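Local coordinates for protein glucuronan lyase A (Trichoderma reesei, PDB 2ZZJ) that probably cleaves beta-1,4-linked glucuronan from within the chain as an endo-acting polysaccharide lyase, and binds a calcium ion, at residues E67-F72 / T228-V233; V154-K159 / F168-D173. All coordinates share one frame; numbering follows the deposited sequence.

Interaction 1 of 2, residues E67-F72 / T228-V233; sequences EQFYGF and TTFADV
Thr-228 and Thr-229, which lie against Phe-69, both aim their backbone N at Asp-232 OD2. Thr-228 N reaches it at 3.3 Å on the anti side of the carboxylate, while the bond from Thr-229 N is weak. Thr-1 N is a further donor to this oxygen, which probably steadies its negative charge. In return Asp-232 N donates to Thr-229 OG1 at 3.1 Å, completing a capping box with Thr-229 as N-cap of the short, weakly bonded helix 230-233. In this jelly-roll fold the chain leaves strand 216-227 and folds back over the outer face of the sheet that holds strand 66-76; Tyr-70, on the other face, points to Phe-92 and Phe-195 of the second sheet. The Phe-69 ring lies beneath the Thr-229–Phe-230 peptide, with Thr-229 C and Phe-230 N each 3.4 Å above the ring plane and over its centre. Its CG stands anti to the carbonyl carbon (chi1 -75°), which turns one face to the peptide. Ring atom CE1 of Phe-69 comes within 3.8 Å of Phe-230 CB, near the edge of the second ring. With alanine here, the peptide is likely to lose its aromatic floor, leaving a gap beneath Phe-230 CB. Val-233 sets both methyls on the strand: CG2 meets Phe-69 CB at 3.7 Å and the Tyr-70 carbonyl carbon, CG1 meets Phe-69 O. Farther along, Gly-71 CA makes a nearly straight CA-H...O contact with Val-233 O (3.4 Å, 168° at H). At the opposite end, a water links Glu-67 OE2, 2.7 Å away, to Thr-228 O; Gln-157 NE2 bonds Glu-67 OE1.

Interaction 2 of 2, residues V154-K159 / F168-D173; sequences VVLQIK and FKIWFD
Val-155 pairs with Trp-171, and Gln-157 with Lys-169, through two backbone hydrogen bonds each; the shortest runs from Trp-171 N to Val-155 O (2.8 Å). In the non-hydrogen-bonded pairs between and beyond them, CA-H groups supplement the ladder, as where Ile-170 CA meets Val-155 O at 3.3 Å. These strands, 152-160 and 166-172, form an antiparallel beta hairpin in one sheet of the jelly roll, the N-to-C directions of the two segments 166° apart. Polar side-chain contact lies on the outer face. Lys-169 NZ donates to Gln-157 OE1 at 3.1 Å from above the amide plane, 41° out of it, rather than along a lone pair; a bend at chi3 (65°) brings the amine back over the extended glutamine. The same OE1 sits at the edge of the Trp-171 indole, 3.6 Å from CH2, while the amide's NE2 is bound by Glu-67. Apolar contacts fill the face turned to strand 118-126. Leu-156 CD2 lies alongside Ile-170 CG1 (3.8 Å), Ile-158 CD1 runs beside Phe-168 CE1 at the same distance, and Val-154 CG2 crosses to Phe-172 CD1 at 4.2 Å.

In the fold
After five earlier strands, the chain forms strand 66-76, whose residues 67-72 wait for their interaction 1 partner until almost the C terminus. In between, strand 152-160 joins its edge, and the chain turns back through 161-165, with eight residues between the segments of interaction 2, to close it as a local hairpin. That short loop lies wholly within the long one of 155 residues that interaction 1 shuts when 228-233 folds onto the sheet. Strands 66-76 and 152-160 are neighbours, so the contacts meet directly: Phe-69 packs on Gln-157, and Phe-230 meets Trp-171 edge-to-face. Residues 228-233 thus lie over strand 66-76 and, through Phe-230, reach the hairpin.

Interaction 1 of 2, residues E67-F72 / T228-V233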
ATOM      1  N   GLU A  67       3.379  -7.091  16.356  1.00 25.61           N
ATOM      2  CA  GLU A  67       3.443  -7.846  15.113  1.00 24.39           C
ATOM      3  C   GLU A  67       2.026  -7.836  14.589  1.00 22.51           C
ATOM      4  O   GLU A  67       1.065  -7.932  15.384  1.00 20.45           O
ATOM      5  CB  GLU A  67       3.877  -9.301  15.361  1.00 25.55           C
ATOM      6  CG  GLU A  67       3.930 -10.132  14.045  1.00 28.75           C
ATOM      7  CD  GLU A  67       3.806 -11.663  14.233  1.00 28.81           C
ATOM      8  OE1 GLU A  67       4.457 -12.408  13.462  1.00 35.32           O
ATOM      9  OE2 GLU A  67       3.069 -12.131  15.126  1.00 34.44           O
ATOM     10  N   GLN A  68       1.882  -7.677  13.267  1.00 19.25           N
ATOM     11  CA  GLN A  68       0.561  -7.793  12.627  1.00 18.31           C
ATOM     12  C   GLN A  68       0.710  -8.511  11.284  1.00 16.97           C
ATOM     13  O   GLN A  68       1.778  -8.461  10.678  1.00 17.81           O
ATOM     14  CB  GLN A  68      -0.021  -6.411  12.391  1.00 17.77           C
ATOM     15  CG  GLN A  68      -0.393  -5.598  13.674  1.00 18.40           C
ATOM     16  CD  GLN A  68      -1.697  -6.071  14.310  1.00 18.18           C
ATOM     17  OE1 GLN A  68      -2.788  -5.620  13.953  1.00 20.76           O
ATOM     18  NE2 GLN A  68      -1.582  -6.963  15.271  1.00 20.14           N
ATOM     19  N   PHE A  69      -0.374  -9.148  10.824  1.00 16.22           N
ATOM     20  CA  PHE A  69      -0.468  -9.651   9.450  1.00 14.06           C
ATOM     21  C   PHE A  69      -1.446  -8.737   8.695  1.00 13.28           C
ATOM     22  O   PHE A  69      -2.438  -8.244   9.271  1.00 12.66           O
ATOM     23  CB  PHE A  69      -1.029 -11.077   9.419  1.00 13.64           C
ATOM     24  CG  PHE A  69      -0.043 -12.154   9.873  1.00 15.95           C
ATOM     25  CD1 PHE A  69       0.614 -12.957   8.945  1.00 14.85           C
ATOM     26  CD2 PHE A  69       0.206 -12.363  11.231  1.00 18.07           C
ATOM     27  CE1 PHE A  69       1.477 -13.966   9.362  1.00 17.63           C
ATOM     28  CE2 PHE A  69       1.080 -13.378  11.651  1.00 17.95           C
ATOM     29  CZ  PHE A  69       1.714 -14.160  10.720  1.00 15.84           C
ATOM     30  N   TYR A  70      -1.175  -8.538   7.406  1.00 11.40           N
ATOM     31  CA  TYR A  70      -2.052  -7.775   6.505  1.00 11.01           C
ATOM     32  C   TYR A  70      -2.226  -8.608   5.237  1.00 10.96           C
ATOM     33  O   TYR A  70      -1.261  -9.196   4.753  1.00 10.74           O
ATOM     34  CB  TYR A  70      -1.371  -6.455   6.108  1.00 11.06           C
ATOM     35  CG  TYR A  70      -0.983  -5.655   7.331  1.00 12.07           C
ATOM     36  CD1 TYR A  70      -1.869  -4.708   7.888  1.00 13.38           C
ATOM     37  CD2 TYR A  70       0.227  -5.894   7.983  1.00 15.09           C
ATOM     38  CE1 TYR A  70      -1.513  -3.995   9.066  1.00 13.47           C
ATOM     39  CE2 TYR A  70       0.567  -5.190   9.153  1.00 14.08           C
ATOM     40  CZ  TYR A  70      -0.300  -4.244   9.653  1.00 15.73           C
ATOM     41  OH  TYR A  70       0.038  -3.560  10.793  1.00 16.31           O
ATOM     42  N   GLY A  71      -3.431  -8.633   4.681  1.00 10.65           N
ATOM     43  CA  GLY A  71      -3.682  -9.378   3.445  1.00  9.21           C
ATOM     44  C   GLY A  71      -4.594  -8.531   2.561  1.00  9.47           C
ATOM     45  O   GLY A  71      -5.481  -7.811   3.068  1.00 10.24           O
ATOM     46  N   PHE A  72      -4.404  -8.604   1.255  1.00  8.55           N
ATOM     47  CA  PHE A  72      -5.387  -8.026   0.311  1.00  8.93           C
ATOM     48  C   PHE A  72      -5.244  -8.670  -1.032  1.00  9.95           C
ATOM     49  O   PHE A  72      -4.172  -9.250  -1.351  1.00  9.37           O
ATOM     50  CB  PHE A  72      -5.285  -6.518   0.182  1.00  8.93           C
ATOM     51  CG  PHE A  72      -3.940  -6.028  -0.317  1.00  8.98           C
ATOM     52  CD1 PHE A  72      -3.783  -5.663  -1.648  1.00 11.79           C
ATOM     53  CD2 PHE A  72      -2.851  -5.931   0.557  1.00 12.40           C
ATOM     54  CE1 PHE A  72      -2.525  -5.187  -2.130  1.00 11.59           C
ATOM     55  CE2 PHE A  72      -1.602  -5.473   0.100  1.00 10.75           C
ATOM     56  CZ  PHE A  72      -1.442  -5.109  -1.240  1.00 11.67           C
ATOM     57  N   THR A 228      -3.822 -11.369  13.392  1.00 14.63           N
ATOM     58  CA  THR A 228      -2.665 -11.825  14.162  1.00 16.11           C
ATOM     59  C   THR A 228      -2.071 -13.126  13.661  1.00 16.47           C
ATOM     60  O   THR A 228      -1.040 -13.556  14.158  1.00 17.29           O
ATOM     61  CB  THR A 228      -2.986 -11.944  15.675  1.00 16.63           C
ATOM     62  OG1 THR A 228      -4.005 -12.906  15.865  1.00 16.98           O
ATOM     63  CG2 THR A 228      -3.497 -10.603  16.216  1.00 18.43           C
ATOM     64  N   THR A 229      -2.706 -13.739  12.662  1.00 15.97           N
ATOM     65  CA  THR A 229      -2.165 -14.960  12.029  1.00 16.18           C
ATOM     66  C   THR A 229      -2.215 -14.819  10.508  1.00 16.20           C
ATOM     67  O   THR A 229      -2.941 -13.959   9.991  1.00 15.55           O
ATOM     68  CB  THR A 229      -2.936 -16.228  12.473  1.00 16.18           C
ATOM     69  OG1 THR A 229      -4.254 -16.263  11.887  1.00 14.86           O
ATOM     70  CG2 THR A 229      -3.073 -16.254  14.013  1.00 17.05           C
ATOM     71  N   PHE A 230      -1.467 -15.667   9.802  1.00 15.49           N
ATOM     72  CA  PHE A 230      -1.550 -15.726   8.340  1.00 14.47           C
ATOM     73  C   PHE A 230      -2.971 -16.073   7.877  1.00 14.22           C
ATOM     74  O   PHE A 230      -3.534 -15.407   6.972  1.00 12.36           O
ATOM     75  CB  PHE A 230      -0.531 -16.790   7.836  1.00 14.85           C
ATOM     76  CG  PHE A 230      -0.430 -16.882   6.333  1.00 14.79           C
ATOM     77  CD1 PHE A 230       0.567 -16.205   5.633  1.00 17.24           C
ATOM     78  CD2 PHE A 230      -1.323 -17.685   5.611  1.00 16.66           C
ATOM     79  CE1 PHE A 230       0.638 -16.290   4.214  1.00 13.91           C
ATOM     80  CE2 PHE A 230      -1.241 -17.804   4.209  1.00 15.48           C
ATOM     81  CZ  PHE A 230      -0.257 -17.078   3.502  1.00 14.36           C
ATOM     82  N   ALA A 231      -3.561 -17.132   8.459  1.00 13.12           N
ATOM     83  CA  ALA A 231      -4.906 -17.552   8.030  1.00 14.23           C
ATOM     84  C   ALA A 231      -5.949 -16.436   8.234  1.00 14.33           C
ATOM     85  O   ALA A 231      -6.935 -16.384   7.497  1.00 14.33           O
ATOM     86  CB  ALA A 231      -5.363 -18.832   8.759  1.00 14.48           C
ATOM     87  N   ASP A 232      -5.756 -15.589   9.248  1.00 13.40           N
ATOM     88  CA  ASP A 232      -6.698 -14.475   9.458  1.00 14.59           C
ATOM     89  C   ASP A 232      -6.792 -13.571   8.227  1.00 13.85           C
ATOM     90  O   ASP A 232      -7.870 -13.065   7.898  1.00 14.31           O
ATOM     91  CB  ASP A 232      -6.269 -13.591  10.620  1.00 14.69           C
ATOM     92  CG  ASP A 232      -6.619 -14.162  11.943  1.00 18.62           C
ATOM     93  OD1 ASP A 232      -7.633 -14.871  12.046  1.00 20.99           O
ATOM     94  OD2 ASP A 232      -5.910 -13.829  12.895  1.00 23.98           O
ATOM     95  N   VAL A 233      -5.666 -13.379   7.545  1.00 14.31           N
ATOM     96  CA  VAL A 233      -5.603 -12.370   6.463  1.00 12.39           C
ATOM     97  C   VAL A 233      -5.406 -12.897   5.057  1.00 12.99           C
ATOM     98  O   VAL A 233      -5.483 -12.139   4.105  1.00 11.13           O
ATOM     99  CB  VAL A 233      -4.538 -11.276   6.741  1.00 12.85           C
ATOM    100  CG1 VAL A 233      -4.679 -10.753   8.151  1.00 12.82           C
ATOM    101  CG2 VAL A 233      -3.093 -11.779   6.484  1.00 11.62           C
TER
HETATM  102  O   HOH W   1       0.551 -11.361  15.435  1.00 30.82           O

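Interaction 2 of 2, residues V154-K159 / F168-D173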
ATOM      1  N   VAL A 154      -1.719 -10.738  -1.698  1.00 12.13           N
ATOM      2  CA  VAL A 154      -0.526 -10.264  -0.999  1.00 11.36           C
ATOM      3  C   VAL A 154      -0.771 -10.473   0.485  1.00 12.21           C
ATOM      4  O   VAL A 154      -1.864 -10.141   0.992  1.00 11.10           O
ATOM      5  CB  VAL A 154      -0.253  -8.744  -1.256  1.00 11.39           C
ATOM      6  CG1 VAL A 154       0.906  -8.229  -0.382  1.00 11.66           C
ATOM      7  CG2 VAL A 154       0.036  -8.469  -2.742  1.00 11.84           C
ATOM      8  N   VAL A 155       0.214 -11.079   1.156  1.00 11.74           N
ATOM      9  CA  VAL A 155       0.183 -11.193   2.609  1.00 12.59           C
ATOM     10  C   VAL A 155       1.498 -10.628   3.146  1.00 13.28           C
ATOM     11  O   VAL A 155       2.595 -10.951   2.603  1.00 12.91           O
ATOM     12  CB  VAL A 155      -0.041 -12.630   3.110  1.00 12.25           C
ATOM     13  CG1 VAL A 155       0.004 -12.669   4.669  1.00 13.20           C
ATOM     14  CG2 VAL A 155      -1.378 -13.220   2.594  1.00 12.43           C
ATOM     15  N   LEU A 156       1.385  -9.764   4.158  1.00 12.17           N
ATOM     16  CA  LEU A 156       2.550  -9.229   4.853  1.00 13.77           C
ATOM     17  C   LEU A 156       2.531  -9.732   6.285  1.00 14.35           C
ATOM     18  O   LEU A 156       1.484  -9.749   6.941  1.00 14.84           O
ATOM     19  CB  LEU A 156       2.544  -7.695   4.880  1.00 13.90           C
ATOM     20  CG  LEU A 156       2.139  -6.943   3.603  1.00 17.06           C
ATOM     21  CD1 LEU A 156       2.044  -5.431   3.889  1.00 20.37           C
ATOM     22  CD2 LEU A 156       3.141  -7.190   2.553  1.00 19.22           C
ATOM     23  N   GLN A 157       3.679 -10.168   6.781  1.00 15.43           N
ATOM     24  CA  GLN A 157       3.798 -10.392   8.230  1.00 15.17           C
ATOM     25  C   GLN A 157       4.898  -9.475   8.709  1.00 16.12           C
ATOM     26  O   GLN A 157       6.030  -9.638   8.288  1.00 16.11           O
ATOM     27  CB  GLN A 157       4.159 -11.838   8.513  1.00 15.41           C
ATOM     28  CG  GLN A 157       4.415 -12.096  10.003  1.00 16.07           C
ATOM     29  CD  GLN A 157       4.921 -13.489  10.282  1.00 17.13           C
ATOM     30  OE1 GLN A 157       5.205 -14.257   9.366  1.00 19.29           O
ATOM     31  NE2 GLN A 157       5.055 -13.817  11.571  1.00 20.00           N
ATOM     32  N   ILE A 158       4.567  -8.495   9.539  1.00 16.38           N
ATOM     33  CA  ILE A 158       5.544  -7.495   9.904  1.00 17.95           C
ATOM     34  C   ILE A 158       5.559  -7.338  11.412  1.00 18.82           C
ATOM     35  O   ILE A 158       4.510  -7.072  12.005  1.00 18.69           O
ATOM     36  CB  ILE A 158       5.298  -6.117   9.214  1.00 18.00           C
ATOM     37  CG1 ILE A 158       5.291  -6.272   7.681  1.00 19.06           C
ATOM     38  CG2 ILE A 158       6.421  -5.108   9.588  1.00 17.25           C
ATOM     39  CD1 ILE A 158       4.907  -5.036   6.912  1.00 17.20           C
ATOM     40  N   LYS A 159       6.746  -7.443  12.024  1.00 19.89           N
ATOM     41  CA  LYS A 159       6.886  -7.000  13.418  1.00 21.40           C
ATOM     42  C   LYS A 159       7.455  -5.586  13.372  1.00 21.68           C
ATOM     43  O   LYS A 159       8.580  -5.380  12.894  1.00 21.35           O
ATOM     44  CB  LYS A 159       7.798  -7.933  14.201  1.00 22.54           C
ATOM     45  CG  LYS A 159       8.078  -7.480  15.622  1.00 24.61           C
ATOM     46  CD  LYS A 159       9.090  -8.439  16.265  1.00 28.54           C
ATOM     47  CE  LYS A 159       9.555  -7.944  17.643  1.00 31.34           C
ATOM     48  NZ  LYS A 159       8.415  -7.786  18.598  1.00 35.06           N
ATOM     49  N   PHE A 168      10.225  -8.620   8.439  1.00 21.75           N
ATOM     50  CA  PHE A 168       9.498  -8.082   7.289  1.00 20.06           C
ATOM     51  C   PHE A 168       9.394  -9.208   6.274  1.00 20.13           C
ATOM     52  O   PHE A 168      10.371  -9.613   5.649  1.00 19.83           O
ATOM     53  CB  PHE A 168      10.258  -6.855   6.775  1.00 20.90           C
ATOM     54  CG  PHE A 168       9.603  -6.127   5.611  1.00 18.87           C
ATOM     55  CD1 PHE A 168       8.609  -5.179   5.837  1.00 21.12           C
ATOM     56  CD2 PHE A 168      10.057  -6.325   4.321  1.00 19.84           C
ATOM     57  CE1 PHE A 168       8.027  -4.464   4.772  1.00 19.21           C
ATOM     58  CE2 PHE A 168       9.483  -5.610   3.249  1.00 20.95           C
ATOM     59  CZ  PHE A 168       8.456  -4.701   3.486  1.00 19.84           C
ATOM     60  N   LYS A 169       8.193  -9.779   6.175  1.00 19.06           N
ATOM     61  CA  LYS A 169       7.960 -10.979   5.389  1.00 18.39           C
ATOM     62  C   LYS A 169       6.784 -10.727   4.456  1.00 17.51           C
ATOM     63  O   LYS A 169       5.812 -10.113   4.873  1.00 16.90           O
ATOM     64  CB  LYS A 169       7.638 -12.154   6.325  1.00 17.04           C
ATOM     65  CG  LYS A 169       8.752 -12.389   7.353  1.00 18.79           C
ATOM     66  CD  LYS A 169       8.375 -13.378   8.460  1.00 21.59           C
ATOM     67  CE  LYS A 169       8.154 -14.776   7.918  1.00 24.41           C
ATOM     68  NZ  LYS A 169       7.885 -15.753   9.064  1.00 26.91           N
ATOM     69  N   ILE A 170       6.896 -11.192   3.209  1.00 16.16           N
ATOM     70  CA  ILE A 170       5.867 -10.965   2.179  1.00 16.04           C
ATOM     71  C   ILE A 170       5.631 -12.249   1.374  1.00 16.42           C
ATOM     72  O   ILE A 170       6.588 -12.926   0.961  1.00 14.94           O
ATOM     73  CB  ILE A 170       6.292  -9.847   1.197  1.00 16.56           C
ATOM     74  CG1 ILE A 170       6.594  -8.535   1.940  1.00 16.02           C
ATOM     75  CG2 ILE A 170       5.212  -9.638   0.076  1.00 16.53           C
ATOM     76  CD1 ILE A 170       7.039  -7.348   1.049  1.00 17.53           C
ATOM     77  N   TRP A 171       4.353 -12.556   1.129  1.00 14.77           N
ATOM     78  CA  TRP A 171       3.916 -13.656   0.290  1.00 15.36           C
ATOM     79  C   TRP A 171       3.179 -13.047  -0.897  1.00 15.00           C
ATOM     80  O   TRP A 171       2.453 -12.030  -0.735  1.00 13.74           O
ATOM     81  CB  TRP A 171       2.914 -14.557   1.022  1.00 16.15           C
ATOM     82  CG  TRP A 171       3.495 -15.502   2.012  1.00 16.95           C
ATOM     83  CD1 TRP A 171       3.704 -16.856   1.842  1.00 20.39           C
ATOM     84  CD2 TRP A 171       3.927 -15.192   3.332  1.00 17.94           C
ATOM     85  NE1 TRP A 171       4.247 -17.392   2.988  1.00 20.26           N
ATOM     86  CE2 TRP A 171       4.384 -16.401   3.922  1.00 20.18           C
ATOM     87  CE3 TRP A 171       3.942 -14.021   4.095  1.00 20.78           C
ATOM     88  CZ2 TRP A 171       4.869 -16.460   5.234  1.00 21.95           C
ATOM     89  CZ3 TRP A 171       4.420 -14.084   5.427  1.00 21.56           C
ATOM     90  CH2 TRP A 171       4.897 -15.293   5.961  1.00 20.56           C
ATOM     91  N   PHE A 172       3.347 -13.656  -2.071  1.00 14.14           N
ATOM     92  CA  PHE A 172       2.645 -13.215  -3.292  1.00 14.58           C
ATOM     93  C   PHE A 172       2.033 -14.457  -3.945  1.00 15.34           C
ATOM     94  O   PHE A 172       2.751 -15.442  -4.203  1.00 16.09           O
ATOM     95  CB  PHE A 172       3.615 -12.529  -4.255  1.00 14.52           C
ATOM     96  CG  PHE A 172       2.955 -11.950  -5.483  1.00 14.84           C
ATOM     97  CD1 PHE A 172       2.347 -10.688  -5.437  1.00 14.87           C
ATOM     98  CD2 PHE A 172       2.944 -12.659  -6.688  1.00 14.17           C
ATOM     99  CE1 PHE A 172       1.726 -10.161  -6.589  1.00 16.45           C
ATOM    100  CE2 PHE A 172       2.339 -12.142  -7.823  1.00 14.23           C
ATOM    101  CZ  PHE A 172       1.731 -10.893  -7.779  1.00 16.37           C
ATOM    102  N   ASP A 173       0.731 -14.434  -4.177  1.00 14.30           N
ATOM    103  CA  ASP A 173       0.015 -15.570  -4.768  1.00 15.49           C
ATOM    104  C   ASP A 173       0.348 -16.913  -4.103  1.00 16.62           C
ATOM    105  O   ASP A 173       0.545 -17.935  -4.780  1.00 16.62           O
ATOM    106  CB  ASP A 173       0.224 -15.627  -6.295  1.00 15.24           C
ATOM    107  CG  ASP A 173      -0.395 -14.434  -7.003  1.00 16.94           C
ATOM    108  OD1 ASP A 173      -1.022 -13.607  -6.311  1.00 16.20           O
ATOM    109  OD2 ASP A 173      -0.308 -14.329  -8.236  1.00 17.48           O
TER